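Local coordinates for protein acid phosphatase (Bacillus anthracis, PDB 2I33) that probably hydrolyses phosphate monoesters as a magnesium-dependent class C acid phosphatase of the HAD superfamily, at residues A[35-47]-A[206-218]. Residues are numbered along the deposited sequence; the frame is centred on the assembly and turned at random. Where two conformers were deposited one is given.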
# COMPACT_ATOMS: atom_id res chain seq x y z
N ALA A 35 -8.93 0.30 0.78
CA ALA A 35 -9.07 -0.61 -0.35
C ALA A 35 -7.92 -1.61 -0.41
O ALA A 35 -8.10 -2.78 -0.77
CB ALA A 35 -9.13 0.16 -1.62
N LEU A 36 -6.71 -1.15 -0.06
CA LEU A 36 -5.57 -2.03 -0.03
C LEU A 36 -5.72 -3.07 1.07
O LEU A 36 -5.30 -4.21 0.90
CB LEU A 36 -4.29 -1.25 0.19
CG LEU A 36 -3.84 -0.57 -1.10
CD1 LEU A 36 -3.08 0.73 -0.82
CD2 LEU A 36 -3.02 -1.46 -1.93
N TYR A 37 -6.31 -2.70 2.20
CA TYR A 37 -6.60 -3.67 3.25
C TYR A 37 -7.66 -4.66 2.78
O TYR A 37 -7.49 -5.86 2.93
CB TYR A 37 -6.97 -2.98 4.56
CG TYR A 37 -5.71 -2.61 5.32
CD1 TYR A 37 -5.06 -1.43 5.03
CD2 TYR A 37 -5.14 -3.47 6.23
CE1 TYR A 37 -3.87 -1.09 5.67
CE2 TYR A 37 -3.93 -3.13 6.86
CZ TYR A 37 -3.31 -1.95 6.59
OH TYR A 37 -2.15 -1.60 7.23
N TYR A 38 -8.72 -4.19 2.16
CA TYR A 38 -9.69 -5.16 1.62
C TYR A 38 -9.04 -6.05 0.56
O TYR A 38 -9.32 -7.26 0.48
CB TYR A 38 -10.89 -4.45 1.02
CG TYR A 38 -11.78 -3.86 2.05
CD1 TYR A 38 -12.38 -4.67 3.04
CD2 TYR A 38 -12.14 -2.52 2.01
CE1 TYR A 38 -13.25 -4.12 3.98
CE2 TYR A 38 -13.02 -1.98 2.94
CZ TYR A 38 -13.56 -2.78 3.93
OH TYR A 38 -14.44 -2.24 4.86
N GLN A 39 -8.21 -5.48 -0.30
CA GLN A 39 -7.60 -6.27 -1.35
C GLN A 39 -6.75 -7.37 -0.74
O GLN A 39 -6.78 -8.52 -1.17
CB GLN A 39 -6.69 -5.39 -2.20
CG GLN A 39 -5.90 -6.15 -3.25
CD GLN A 39 -5.42 -5.22 -4.35
OE1 GLN A 39 -6.19 -4.85 -5.24
NE2 GLN A 39 -4.15 -4.75 -4.23
N GLY A 40 -5.98 -7.00 0.28
CA GLY A 40 -5.12 -7.96 0.95
C GLY A 40 -5.96 -9.08 1.58
O GLY A 40 -5.70 -10.28 1.38
N TYR A 41 -6.98 -8.71 2.33
CA TYR A 41 -7.81 -9.72 2.98
C TYR A 41 -8.64 -10.52 2.00
O TYR A 41 -8.85 -11.74 2.21
CB TYR A 41 -8.61 -9.13 4.14
CG TYR A 41 -7.74 -8.88 5.36
CD1 TYR A 41 -7.14 -9.95 6.03
CD2 TYR A 41 -7.48 -7.58 5.81
CE1 TYR A 41 -6.35 -9.73 7.12
CE2 TYR A 41 -6.67 -7.36 6.92
CZ TYR A 41 -6.10 -8.43 7.55
OH TYR A 41 -5.29 -8.26 8.64
N ASN A 42 -9.10 -9.90 0.91
CA ASN A 42 -9.80 -10.68 -0.09
C ASN A 42 -8.89 -11.72 -0.73
O ASN A 42 -9.29 -12.86 -0.98
CB ASN A 42 -10.36 -9.78 -1.18
CG ASN A 42 -11.51 -8.94 -0.69
OD1 ASN A 42 -12.14 -9.23 0.34
ND2 ASN A 42 -11.80 -7.89 -1.44
N THR A 43 -7.67 -11.29 -1.04
CA THR A 43 -6.72 -12.16 -1.69
C THR A 43 -6.35 -13.25 -0.70
O THR A 43 -6.25 -14.43 -1.05
CB THR A 43 -5.50 -11.37 -2.13
OG1 THR A 43 -5.93 -10.35 -3.05
CG2 THR A 43 -4.48 -12.26 -2.78
N GLY A 44 -6.17 -12.88 0.56
CA GLY A 44 -5.88 -13.88 1.58
C GLY A 44 -6.99 -14.93 1.68
O GLY A 44 -6.73 -16.14 1.82
N GLN A 45 -8.24 -14.51 1.61
CA GLN A 45 -9.33 -15.47 1.68
C GLN A 45 -9.32 -16.46 0.50
O GLN A 45 -9.51 -17.66 0.67
CB GLN A 45 -10.67 -14.77 1.80
CG GLN A 45 -11.77 -15.74 2.10
CD GLN A 45 -12.97 -15.09 2.74
OE1 GLN A 45 -12.83 -14.15 3.55
NE2 GLN A 45 -14.14 -15.60 2.42
N LEU A 46 -9.08 -15.93 -0.69
CA LEU A 46 -9.00 -16.74 -1.90
C LEU A 46 -7.88 -17.75 -1.75
O LEU A 46 -8.06 -18.92 -2.04
CB LEU A 46 -8.68 -15.84 -3.07
CG LEU A 46 -8.48 -16.51 -4.42
CD1 LEU A 46 -9.79 -16.87 -5.02
CD2 LEU A 46 -7.73 -15.53 -5.33
N LYS A 47 -6.73 -17.29 -1.27
CA LYS A 47 -5.61 -18.17 -1.13
C LYS A 47 -5.80 -19.16 0.02
O LYS A 47 -5.32 -20.28 -0.05
CB LYS A 47 -4.34 -17.35 -0.97
CG LYS A 47 -4.01 -16.53 -2.21
CD LYS A 47 -3.62 -17.39 -3.39
CE LYS A 47 -3.30 -16.59 -4.64
NZ LYS A 47 -3.04 -17.47 -5.79
N GLN A 206 5.81 -14.70 -4.31
CA GLN A 206 5.17 -15.06 -3.04
C GLN A 206 4.14 -14.02 -2.61
O GLN A 206 3.26 -14.32 -1.82
CB GLN A 206 6.21 -15.22 -1.94
CG GLN A 206 7.32 -16.22 -2.27
CD GLN A 206 6.80 -17.62 -2.55
OE1 GLN A 206 5.80 -18.04 -1.98
NE2 GLN A 206 7.48 -18.35 -3.43
N PHE A 207 4.26 -12.80 -3.12
CA PHE A 207 3.39 -11.76 -2.64
C PHE A 207 2.05 -11.86 -3.28
O PHE A 207 1.94 -11.96 -4.49
CB PHE A 207 4.03 -10.39 -2.80
CG PHE A 207 5.27 -10.25 -2.00
CD1 PHE A 207 5.21 -10.08 -0.62
CD2 PHE A 207 6.51 -10.35 -2.60
CE1 PHE A 207 6.38 -10.02 0.12
CE2 PHE A 207 7.66 -10.27 -1.86
CZ PHE A 207 7.57 -10.09 -0.50
N GLY A 208 1.04 -11.92 -2.43
CA GLY A 208 -0.29 -12.25 -2.88
C GLY A 208 -0.56 -13.73 -2.99
O GLY A 208 -1.64 -14.11 -3.36
N GLU A 209 0.42 -14.56 -2.64
CA GLU A 209 0.26 -16.00 -2.73
C GLU A 209 0.38 -16.59 -1.33
O GLU A 209 -0.58 -17.17 -0.81
CB GLU A 209 1.29 -16.58 -3.70
CG GLU A 209 1.34 -18.10 -3.74
CD GLU A 209 0.10 -18.74 -4.29
OE1 GLU A 209 -0.55 -18.15 -5.19
OE2 GLU A 209 -0.21 -19.88 -3.86
N LYS A 210 1.54 -16.44 -0.73
CA LYS A 210 1.80 -16.91 0.64
C LYS A 210 1.98 -15.74 1.61
O LYS A 210 1.67 -15.88 2.78
CB LYS A 210 3.04 -17.82 0.69
CG LYS A 210 3.18 -18.56 2.00
N PHE A 211 2.49 -14.62 1.11
CA PHE A 211 2.75 -13.44 1.89
C PHE A 211 1.77 -12.40 1.44
O PHE A 211 1.83 -12.00 0.30
CB PHE A 211 4.14 -12.88 1.61
CG PHE A 211 5.26 -13.81 1.94
CD1 PHE A 211 5.10 -14.87 2.82
CD2 PHE A 211 6.50 -13.64 1.34
CE1 PHE A 211 6.16 -15.71 3.10
CE2 PHE A 211 7.53 -14.45 1.63
CZ PHE A 211 7.37 -15.49 2.50
N ILE A 212 0.89 -12.00 2.35
CA ILE A 212 -0.11 -11.01 2.06
C ILE A 212 0.36 -9.75 2.76
O ILE A 212 0.45 -9.68 3.99
CB ILE A 212 -1.50 -11.43 2.55
CG1 ILE A 212 -1.81 -12.84 2.04
CG2 ILE A 212 -2.51 -10.37 2.10
CD1 ILE A 212 -1.86 -12.99 0.54
N ILE A 213 0.67 -8.75 1.95
CA ILE A 213 1.25 -7.51 2.46
C ILE A 213 0.25 -6.38 2.47
O ILE A 213 -0.60 -6.31 1.58
CB ILE A 213 2.53 -7.14 1.68
CG1 ILE A 213 3.22 -5.92 2.30
CG2 ILE A 213 2.26 -7.02 0.19
CD1 ILE A 213 4.65 -5.90 2.12
N PHE A 214 0.38 -5.53 3.50
CA PHE A 214 -0.43 -4.34 3.72
C PHE A 214 0.45 -3.09 3.75
O PHE A 214 1.61 -3.13 4.13
CB PHE A 214 -1.21 -4.47 5.01
CG PHE A 214 -2.18 -5.61 4.97
CD1 PHE A 214 -3.36 -5.47 4.31
CD2 PHE A 214 -1.89 -6.82 5.54
CE1 PHE A 214 -4.27 -6.52 4.19
CE2 PHE A 214 -2.79 -7.86 5.46
CZ PHE A 214 -3.98 -7.70 4.77
N PRO A 215 -0.14 -1.96 3.34
CA PRO A 215 0.68 -0.73 3.24
C PRO A 215 0.83 0.04 4.53
O PRO A 215 -0.14 0.48 5.13
CB PRO A 215 -0.13 0.10 2.24
CG PRO A 215 -1.57 -0.29 2.59
CD PRO A 215 -1.49 -1.78 2.79
N ASN A 216 2.07 0.30 4.92
CA ASN A 216 2.38 1.10 6.09
C ASN A 216 3.55 2.03 5.82
O ASN A 216 4.71 1.72 6.08
CB ASN A 216 2.70 0.22 7.29
CG ASN A 216 3.04 1.03 8.52
OD1 ASN A 216 2.97 2.29 8.46
ND2 ASN A 216 3.39 0.37 9.61
N PRO A 217 3.24 3.21 5.29
CA PRO A 217 4.28 4.21 5.05
C PRO A 217 4.63 5.05 6.26
O PRO A 217 5.38 6.02 6.11
CB PRO A 217 3.63 5.11 3.98
CG PRO A 217 2.21 5.05 4.34
CD PRO A 217 1.92 3.67 4.82
N MET A 218 4.04 4.74 7.42
CA MET A 218 4.24 5.57 8.61
C MET A 218 5.54 5.24 9.33
O MET A 218 6.20 6.11 9.91
CB MET A 218 3.09 5.35 9.58
CG MET A 218 1.71 5.76 9.03
SD MET A 218 0.46 5.56 10.28
CE MET A 218 0.35 3.76 10.31
O HOH W 1 -2.52 -4.54 0.57
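With CG anti to the carbonyl carbon in all three (chi1 -63° in F214), the tyrosines Y37 and Y41 of helix 31-54 bring their rings up to F214 just past strand 211-213, and F214 meets both, Y37 by its CB-CG-CD1 side and Y41 by its CZ. The contact lays this helix, nearly antiparallel, over an edge strand of the chain's parallel sheet in a HAD-type alpha/beta fold. Y41 turns one face to F214, whose CZ stands 3.4 Å above the plane of the Y41 ring, over its centre; the planes are oblique at 32°. The Y37 ring lies almost parallel to F214 but slid along it, with Y37 CD2 3.3 Å from F214 CD1 and little overlap. Bare of any side chain, G40 lets F214 CE1 come within 3.6 Å of its CA. On the G208 side I212 sets CG2 against G40 O; on the other side of F214 the ring of P215 packs on L36 CB and on Y37 CE1. A water bridges L36 O and I213 O; L36 O also takes the helix bond from G40 N, I213 O one from Q39 NE2 of the second subunit. The hydroxyls of Y37 and Y41 hydrogen-bond to E68 O and T69 O in the loop after D65 and D67, while N216 ND2 reaches D180 OD2; D65, D67 and D180 hold the magnesium ion, so the aromatic cluster links this edge of the sheet to the metal site. At the other end T43 CG2 rests on G208 O, and T43 OG1 shares Q39 O with T43 N, the two donors coming from opposite faces of the carbonyl plane. K47, bent at chi2, passes G208 O and ends in a salt bridge, its NZ 2.6 Å from E209 OE1 on the syn side, 30° out of the carboxylate plane.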